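Local coordinates for Lmo0181 protein (PDB 5F7V) that binds the cyclic glucan cycloalternan as a membrane-anchored lipoprotein and probably hands it to an ABC transporter for uptake, at residues V87-I95 against D117-E125; F194-N204 against S389-K400. One frame throughout, in Å; residues are numbered along the deposited sequence.

From the N terminus, the chain first closes contact 1, where residues 87-95, running into helix 92-97, meet the start of strand 119-135. Only 21 residues lie between these segments, so this is a local loop, and it joins the beginning of that strand to the segment that follows helix 76-85. Contact 2 opens later, with the loop 194-204 between helices 179-187 and 206-220; 184 residues separate it from its partner, the end of helix 382-397 and the C terminus. The two loops follow in series, neither nested nor crossed. The centres of contact 1 and contact 2 are about 29 Å apart. Gly-122 in contact 1 and the Ile-203 side chain in contact 2 each lie about 13 Å from a bound glucose unit.

Contact 1 of 2, residues V87-I95 against D117-E125; sequences VLADLTSYI and DGKQYGMVE
The ring of Tyr-121 is the broad bump of this contact, lying against the backbone bend of Leu-88, Ala-89 and Asp-90. Its CD1-CE1 side does the touching: Leu-88 O sits at the ring edge, 3.5 Å from CE1, while Ala-89 O and Asp-90 N approach obliquely. Leu-88 adds its CB against CD1 and its own CD1 against the Tyr-121 CB, and Phe-79 of helix 76-85 packs on both residues.

Next to the ring, Leu-91 N donates to Gln-120 O (2.9 Å, N-H...O angle 157°). Beside this bond the Leu-91 side chain points toward 117-125, where CD1 rests against both Gly-122 N and Met-123 CG, 3.8 Å from the latter. The backbone N of Gly-122 forms one wall of the hollow.

Leu-91 is also the N-cap residue of helix 92-97, and Asp-90 begins an Asx turn in front of it: OD1 accepts from Thr-92 N and, through its syn lone pair, from Thr-92 OG1 (2.6 Å). In this solute-binding fold of the periplasmic-binding-protein clan, the segment holding this turn links helix 76-85 to helix 92-97 beside the start of strand 119-135. One turn into the helix, Ile-95 pushes CD1 against CB and CG of Gln-120, 3.6 Å from CG, and slides antiparallel past the Met-123 sulfur. The bend at chi2 (-69°) brings Met-123 SD to Ile-95 CD1.

Toward the more exposed side the aliphatic part of Lys-119 crosses the Asp-90 carboxylate at about a right angle, CD lying 3.6 Å from OD2. A water joins Thr-92 OG1 to Gln-120 N, and the Gln-120 amide turns away to Gly-122 O and Tyr-111 O.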
# COMPACT_ATOMS: atom_id res chain seq x y z
N VAL A 87 17.25 -2.58 14.51
CA VAL A 87 17.30 -1.12 14.64
C VAL A 87 16.07 -0.53 15.33
O VAL A 87 15.97 0.69 15.54
CB VAL A 87 17.51 -0.44 13.28
CG1 VAL A 87 18.85 -0.83 12.67
CG2 VAL A 87 16.34 -0.68 12.32
N LEU A 88 15.11 -1.39 15.71
CA LEU A 88 13.87 -0.94 16.35
C LEU A 88 13.89 -1.28 17.84
O LEU A 88 14.27 -2.40 18.23
CB LEU A 88 12.65 -1.61 15.70
CG LEU A 88 12.48 -1.45 14.19
CD1 LEU A 88 11.32 -2.29 13.66
CD2 LEU A 88 12.38 0.02 13.88
N ALA A 89 13.39 -0.34 18.64
CA ALA A 89 13.22 -0.61 20.06
C ALA A 89 12.05 -1.58 20.28
O ALA A 89 10.97 -1.42 19.73
CB ALA A 89 12.97 0.67 20.83
N ASP A 90 12.26 -2.57 21.14
CA ASP A 90 11.16 -3.42 21.63
C ASP A 90 10.20 -2.54 22.42
O ASP A 90 10.61 -1.85 23.36
CB ASP A 90 11.81 -4.49 22.53
CG ASP A 90 10.82 -5.42 23.17
OD1 ASP A 90 9.61 -5.37 22.90
OD2 ASP A 90 11.33 -6.26 23.97
N LEU A 91 8.94 -2.53 22.04
CA LEU A 91 7.97 -1.65 22.69
C LEU A 91 7.19 -2.34 23.80
O LEU A 91 6.29 -1.72 24.35
CB LEU A 91 7.03 -1.09 21.63
CG LEU A 91 7.67 -0.21 20.56
CD1 LEU A 91 6.60 0.40 19.66
CD2 LEU A 91 8.61 0.87 21.06
N THR A 92 7.54 -3.58 24.14
CA THR A 92 6.80 -4.38 25.13
C THR A 92 6.58 -3.62 26.42
O THR A 92 5.45 -3.57 26.91
CB THR A 92 7.54 -5.69 25.43
OG1 THR A 92 7.63 -6.42 24.21
CG2 THR A 92 6.81 -6.55 26.47
N SER A 93 7.63 -3.05 27.00
CA SER A 93 7.50 -2.34 28.28
C SER A 93 6.65 -1.08 28.18
O SER A 93 5.83 -0.79 29.07
CB SER A 93 8.88 -2.04 28.89
OG SER A 93 9.64 -1.16 28.08
N TYR A 94 6.85 -0.36 27.08
CA TYR A 94 6.20 0.91 26.84
C TYR A 94 4.71 0.64 26.76
O TYR A 94 3.89 1.36 27.33
CB TYR A 94 6.70 1.57 25.54
CG TYR A 94 8.14 1.95 25.66
CD1 TYR A 94 8.51 3.16 26.22
CD2 TYR A 94 9.16 1.07 25.33
CE1 TYR A 94 9.85 3.49 26.41
CE2 TYR A 94 10.49 1.39 25.47
CZ TYR A 94 10.84 2.61 26.02
OH TYR A 94 12.15 2.95 26.21
N ILE A 95 4.36 -0.44 26.07
CA ILE A 95 2.94 -0.76 25.90
C ILE A 95 2.34 -1.24 27.23
O ILE A 95 1.21 -0.84 27.57
CB ILE A 95 2.78 -1.83 24.79
CG1 ILE A 95 3.08 -1.16 23.44
CG2 ILE A 95 1.38 -2.45 24.74
CD1 ILE A 95 3.28 -2.14 22.31
N ASP A 117 9.03 -11.89 16.33
CA ASP A 117 9.45 -12.84 17.38
C ASP A 117 8.62 -12.65 18.67
O ASP A 117 9.17 -12.61 19.77
CB ASP A 117 10.94 -12.68 17.69
CG ASP A 117 11.87 -13.32 16.65
OD1 ASP A 117 11.43 -13.78 15.56
OD2 ASP A 117 13.09 -13.37 16.93
N GLY A 118 7.31 -12.47 18.50
CA GLY A 118 6.38 -12.35 19.62
C GLY A 118 6.39 -11.01 20.35
O GLY A 118 5.76 -10.90 21.40
N LYS A 119 7.10 -10.01 19.83
CA LYS A 119 7.22 -8.71 20.48
C LYS A 119 6.76 -7.59 19.53
O LYS A 119 6.94 -7.66 18.31
CB LYS A 119 8.67 -8.47 20.88
CG LYS A 119 9.15 -9.44 21.97
CD LYS A 119 10.64 -9.34 22.18
CE LYS A 119 11.42 -9.95 21.03
NZ LYS A 119 12.87 -9.96 21.37
N GLN A 120 6.11 -6.59 20.10
CA GLN A 120 5.67 -5.44 19.35
C GLN A 120 6.83 -4.47 19.13
O GLN A 120 7.43 -3.96 20.09
CB GLN A 120 4.53 -4.77 20.13
CG GLN A 120 3.58 -3.96 19.26
CD GLN A 120 2.81 -4.78 18.23
OE1 GLN A 120 2.53 -5.96 18.44
NE2 GLN A 120 2.46 -4.13 17.14
N TYR A 121 7.16 -4.26 17.85
CA TYR A 121 8.26 -3.35 17.49
C TYR A 121 7.78 -2.12 16.71
O TYR A 121 8.59 -1.31 16.20
CB TYR A 121 9.34 -4.06 16.69
CG TYR A 121 10.29 -4.93 17.46
CD1 TYR A 121 11.42 -4.42 18.09
CD2 TYR A 121 10.05 -6.27 17.53
CE1 TYR A 121 12.30 -5.21 18.78
CE2 TYR A 121 10.91 -7.10 18.22
CZ TYR A 121 12.04 -6.57 18.84
OH TYR A 121 12.92 -7.39 19.50
N GLY A 122 6.47 -1.94 16.62
CA GLY A 122 5.93 -0.72 15.99
C GLY A 122 4.53 -0.54 16.49
O GLY A 122 3.91 -1.50 16.91
N MET A 123 4.05 0.69 16.46
CA MET A 123 2.64 1.01 16.73
C MET A 123 1.94 1.29 15.41
O MET A 123 2.34 2.12 14.63
CB MET A 123 2.56 2.23 17.64
CG MET A 123 3.19 1.99 18.99
SD MET A 123 2.31 0.83 20.06
CE MET A 123 1.13 1.89 20.87
N VAL A 124 0.83 0.57 15.22
CA VAL A 124 0.13 0.69 13.95
C VAL A 124 -0.52 2.04 13.81
O VAL A 124 -1.21 2.52 14.71
CB VAL A 124 -0.90 -0.44 13.76
CG1 VAL A 124 -1.94 -0.48 14.87
CG2 VAL A 124 -1.56 -0.29 12.40
N GLU A 125 -0.28 2.68 12.68
CA GLU A 125 -0.72 4.04 12.39
C GLU A 125 -1.92 4.08 11.46
O GLU A 125 -2.83 4.91 11.64
CB GLU A 125 0.47 4.78 11.75
CG GLU A 125 0.15 6.17 11.31
CD GLU A 125 1.08 6.70 10.26
OE1 GLU A 125 1.98 5.89 9.80
OE2 GLU A 125 0.91 7.87 9.91
O HOH W 1 10.11 0.34 17.78
O HOH W 2 5.46 -6.92 22.84

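Contact 2 of 2, residues F194-N204 against S389-K400; sequences FNEDLTETTIN and SEDNINKTMGFK
Phe-399, just beyond the last turn of helix 382-397, plugs into the loop 194-204, so that in this solute-binding fold of the periplasmic-binding-protein clan the C-terminal helix is packed along the connection between helices 179-187 and 206-220. The evidence is the ring itself: Thr-199 O stands 3.1 Å above one face, toward the rim, and Glu-200 N lies over the centre of that same face, while Met-397 CB, from its own segment, sits off-centre over the opposite face. Gly-398, with positive phi (74°), takes the chain out of the helix immediately before this ring.

Among the apolar contacts, Phe-194 CE1 reaches the edge of the Phe-399 ring at CZ, the two side chains crossing at about a right angle. The same carbon meets Met-397 SD at 3.6 Å in an oblique Met-aromatic contact, and Ile-393 CG2 at 3.8 Å. Thr-201 lays CG2 on that Ile-393 methyl; its OG1, anti to the backbone N (chi1 177°), is hydrogen-bonded to Ile-193 O and accepts from Ile-203 N in an ST turn. Further back along the helix, Ile-203 CG2 rests on the Glu-390 backbone, and the Asn-204 amide lies against Glu-390 CG, its plane 25° from that of the carboxylate.

Polar links between the segments run through water. One water accepts from Lys-400 N and donates to Thr-199 O; another accepts from Thr-201 N and reaches Glu-200 OE1 and Asn-394 OD1. At the chain end, Glu-200 OE2 lies 2.7 Å from Lys-400 OXT, so close that one of the two acids probably carries a proton.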
# COMPACT_ATOMS: atom_id res chain seq x y z
N PHE A 194 5.41 -17.58 -2.11
CA PHE A 194 6.16 -18.52 -1.28
C PHE A 194 5.26 -19.62 -0.78
O PHE A 194 4.03 -19.53 -0.78
CB PHE A 194 6.76 -17.83 -0.05
CG PHE A 194 7.74 -16.76 -0.40
CD1 PHE A 194 9.06 -17.09 -0.73
CD2 PHE A 194 7.37 -15.42 -0.31
CE1 PHE A 194 9.97 -16.10 -1.02
CE2 PHE A 194 8.28 -14.45 -0.61
CZ PHE A 194 9.57 -14.76 -0.95
N ASN A 195 5.87 -20.71 -0.34
CA ASN A 195 5.16 -21.71 0.45
C ASN A 195 4.88 -21.21 1.86
O ASN A 195 5.29 -20.11 2.22
CB ASN A 195 5.87 -23.07 0.39
CG ASN A 195 7.23 -23.07 1.06
OD1 ASN A 195 7.68 -22.04 1.56
ND2 ASN A 195 7.87 -24.24 1.11
N GLU A 196 4.20 -22.03 2.67
CA GLU A 196 3.67 -21.50 3.93
C GLU A 196 4.73 -21.09 4.95
O GLU A 196 4.54 -20.16 5.72
CB GLU A 196 2.67 -22.48 4.54
CG GLU A 196 3.26 -23.74 5.10
CD GLU A 196 3.63 -23.65 6.57
OE1 GLU A 196 4.31 -24.61 6.97
OE2 GLU A 196 3.29 -22.68 7.29
N ASP A 197 5.86 -21.77 4.92
CA ASP A 197 6.96 -21.49 5.84
C ASP A 197 8.15 -20.76 5.23
O ASP A 197 9.23 -20.74 5.83
CB ASP A 197 7.37 -22.81 6.53
CG ASP A 197 8.07 -23.79 5.63
OD1 ASP A 197 8.11 -23.58 4.40
OD2 ASP A 197 8.68 -24.74 6.15
N LEU A 198 7.97 -20.22 4.04
CA LEU A 198 8.96 -19.33 3.47
C LEU A 198 10.28 -20.02 3.23
O LEU A 198 11.35 -19.47 3.49
CB LEU A 198 9.09 -18.08 4.36
CG LEU A 198 7.77 -17.39 4.70
CD1 LEU A 198 8.05 -16.25 5.67
CD2 LEU A 198 7.14 -16.90 3.42
N THR A 199 10.21 -21.26 2.75
CA THR A 199 11.38 -22.03 2.40
C THR A 199 11.50 -22.37 0.90
O THR A 199 12.48 -22.96 0.45
CB THR A 199 11.45 -23.37 3.16
OG1 THR A 199 10.28 -24.12 2.88
CG2 THR A 199 11.61 -23.15 4.69
N GLU A 200 10.49 -22.03 0.13
CA GLU A 200 10.52 -22.20 -1.32
C GLU A 200 9.69 -21.10 -1.95
O GLU A 200 8.78 -20.58 -1.30
CB GLU A 200 9.93 -23.56 -1.75
CG GLU A 200 10.65 -24.79 -1.23
CD GLU A 200 12.04 -24.95 -1.72
OE1 GLU A 200 12.42 -24.36 -2.74
OE2 GLU A 200 12.82 -25.67 -1.06
N THR A 201 9.94 -20.81 -3.22
CA THR A 201 9.07 -19.95 -4.00
C THR A 201 8.39 -20.77 -5.09
O THR A 201 8.97 -21.62 -5.74
CB THR A 201 9.82 -18.75 -4.59
OG1 THR A 201 8.93 -17.98 -5.40
CG2 THR A 201 10.98 -19.12 -5.46
N THR A 202 7.12 -20.46 -5.32
CA THR A 202 6.37 -21.02 -6.45
C THR A 202 5.97 -19.88 -7.37
O THR A 202 4.92 -19.96 -8.04
CB THR A 202 5.18 -21.85 -5.97
OG1 THR A 202 4.48 -21.05 -5.02
CG2 THR A 202 5.73 -23.09 -5.31
N ILE A 203 6.78 -18.83 -7.46
CA ILE A 203 6.42 -17.64 -8.24
C ILE A 203 6.24 -17.94 -9.72
O ILE A 203 5.46 -17.25 -10.41
CB ILE A 203 7.45 -16.50 -8.00
CG1 ILE A 203 6.90 -15.18 -8.54
CG2 ILE A 203 8.81 -16.79 -8.59
CD1 ILE A 203 7.67 -13.95 -8.14
N ASN A 204 6.92 -18.96 -10.23
CA ASN A 204 6.84 -19.37 -11.62
C ASN A 204 5.86 -20.51 -11.89
O ASN A 204 6.06 -21.19 -12.88
CB ASN A 204 8.24 -19.66 -12.16
CG ASN A 204 8.88 -20.83 -11.48
OD1 ASN A 204 8.60 -21.11 -10.31
ND2 ASN A 204 9.75 -21.52 -12.20
N SER A 389 12.90 -14.52 -11.94
CA SER A 389 12.52 -14.14 -10.58
C SER A 389 12.61 -15.32 -9.61
O SER A 389 13.04 -15.12 -8.49
CB SER A 389 11.10 -13.60 -10.56
OG SER A 389 10.97 -12.41 -11.32
N GLU A 390 12.22 -16.52 -10.04
CA GLU A 390 12.37 -17.72 -9.22
C GLU A 390 13.85 -17.97 -8.93
O GLU A 390 14.24 -18.21 -7.77
CB GLU A 390 11.74 -18.93 -9.92
CG GLU A 390 11.71 -20.21 -9.07
CD GLU A 390 12.70 -21.33 -9.41
OE1 GLU A 390 13.55 -21.12 -10.32
OE2 GLU A 390 12.67 -22.42 -8.76
N ASP A 391 14.70 -17.91 -9.94
CA ASP A 391 16.15 -18.09 -9.74
C ASP A 391 16.74 -17.08 -8.77
O ASP A 391 17.53 -17.45 -7.89
CB ASP A 391 16.87 -17.98 -11.08
CG ASP A 391 16.48 -19.09 -12.06
OD1 ASP A 391 16.04 -20.16 -11.57
OD2 ASP A 391 16.61 -18.94 -13.31
N ASN A 392 16.33 -15.82 -8.92
CA ASN A 392 16.90 -14.78 -8.06
C ASN A 392 16.44 -14.95 -6.61
O ASN A 392 17.22 -14.76 -5.69
CB ASN A 392 16.45 -13.41 -8.59
CG ASN A 392 16.90 -12.29 -7.69
OD1 ASN A 392 18.09 -12.03 -7.66
ND2 ASN A 392 16.01 -11.74 -6.93
N ILE A 393 15.17 -15.29 -6.40
CA ILE A 393 14.67 -15.56 -5.04
C ILE A 393 15.41 -16.74 -4.44
O ILE A 393 15.84 -16.68 -3.28
CB ILE A 393 13.15 -15.75 -5.03
CG1 ILE A 393 12.47 -14.43 -5.34
CG2 ILE A 393 12.71 -16.32 -3.69
CD1 ILE A 393 11.00 -14.51 -5.63
N ASN A 394 15.58 -17.81 -5.19
CA ASN A 394 16.29 -18.99 -4.67
C ASN A 394 17.69 -18.64 -4.24
O ASN A 394 18.10 -19.06 -3.17
CB ASN A 394 16.39 -20.06 -5.73
CG ASN A 394 15.08 -20.77 -5.98
OD1 ASN A 394 14.19 -20.79 -5.16
ND2 ASN A 394 14.99 -21.42 -7.12
N LYS A 395 18.40 -17.85 -5.03
CA LYS A 395 19.78 -17.46 -4.67
C LYS A 395 19.80 -16.51 -3.50
O LYS A 395 20.60 -16.68 -2.56
CB LYS A 395 20.49 -16.87 -5.89
CG LYS A 395 20.71 -17.89 -6.98
CD LYS A 395 21.03 -19.34 -6.59
CE LYS A 395 21.29 -20.22 -7.81
NZ LYS A 395 22.32 -19.63 -8.72
N THR A 396 18.94 -15.50 -3.50
CA THR A 396 18.91 -14.51 -2.44
C THR A 396 18.57 -15.16 -1.09
O THR A 396 19.18 -14.83 -0.05
CB THR A 396 17.89 -13.41 -2.78
OG1 THR A 396 18.36 -12.76 -3.97
CG2 THR A 396 17.72 -12.39 -1.63
N MET A 397 17.62 -16.09 -1.07
CA MET A 397 17.11 -16.64 0.18
C MET A 397 17.66 -18.02 0.52
O MET A 397 17.32 -18.58 1.57
CB MET A 397 15.59 -16.67 0.12
CG MET A 397 15.04 -15.25 0.07
SD MET A 397 13.24 -15.12 0.12
CE MET A 397 12.90 -15.68 1.78
N GLY A 398 18.47 -18.58 -0.36
CA GLY A 398 19.18 -19.82 -0.08
C GLY A 398 18.30 -21.05 -0.10
O GLY A 398 18.50 -21.95 0.70
N PHE A 399 17.32 -21.09 -1.00
CA PHE A 399 16.35 -22.17 -1.02
C PHE A 399 16.88 -23.46 -1.61
O PHE A 399 17.67 -23.43 -2.56
CB PHE A 399 15.10 -21.74 -1.77
CG PHE A 399 14.24 -20.70 -1.10
CD1 PHE A 399 14.30 -20.43 0.26
CD2 PHE A 399 13.28 -20.03 -1.83
CE1 PHE A 399 13.43 -19.52 0.84
CE2 PHE A 399 12.43 -19.11 -1.27
CZ PHE A 399 12.50 -18.85 0.08
N LYS A 400 16.44 -24.58 -1.05
CA LYS A 400 16.93 -25.93 -1.38
C LYS A 400 16.01 -26.67 -2.35
O LYS A 400 16.39 -27.74 -2.86
CB LYS A 400 17.06 -26.73 -0.10
CG LYS A 400 18.03 -26.22 0.96
CD LYS A 400 19.40 -25.79 0.43
CE LYS A 400 20.56 -26.11 1.37
NZ LYS A 400 21.13 -25.11 2.34
OXT LYS A 400 14.93 -26.14 -2.61
O HOH W 3 14.76 -24.26 1.27
O HOH W 4 11.98 -22.36 -4.57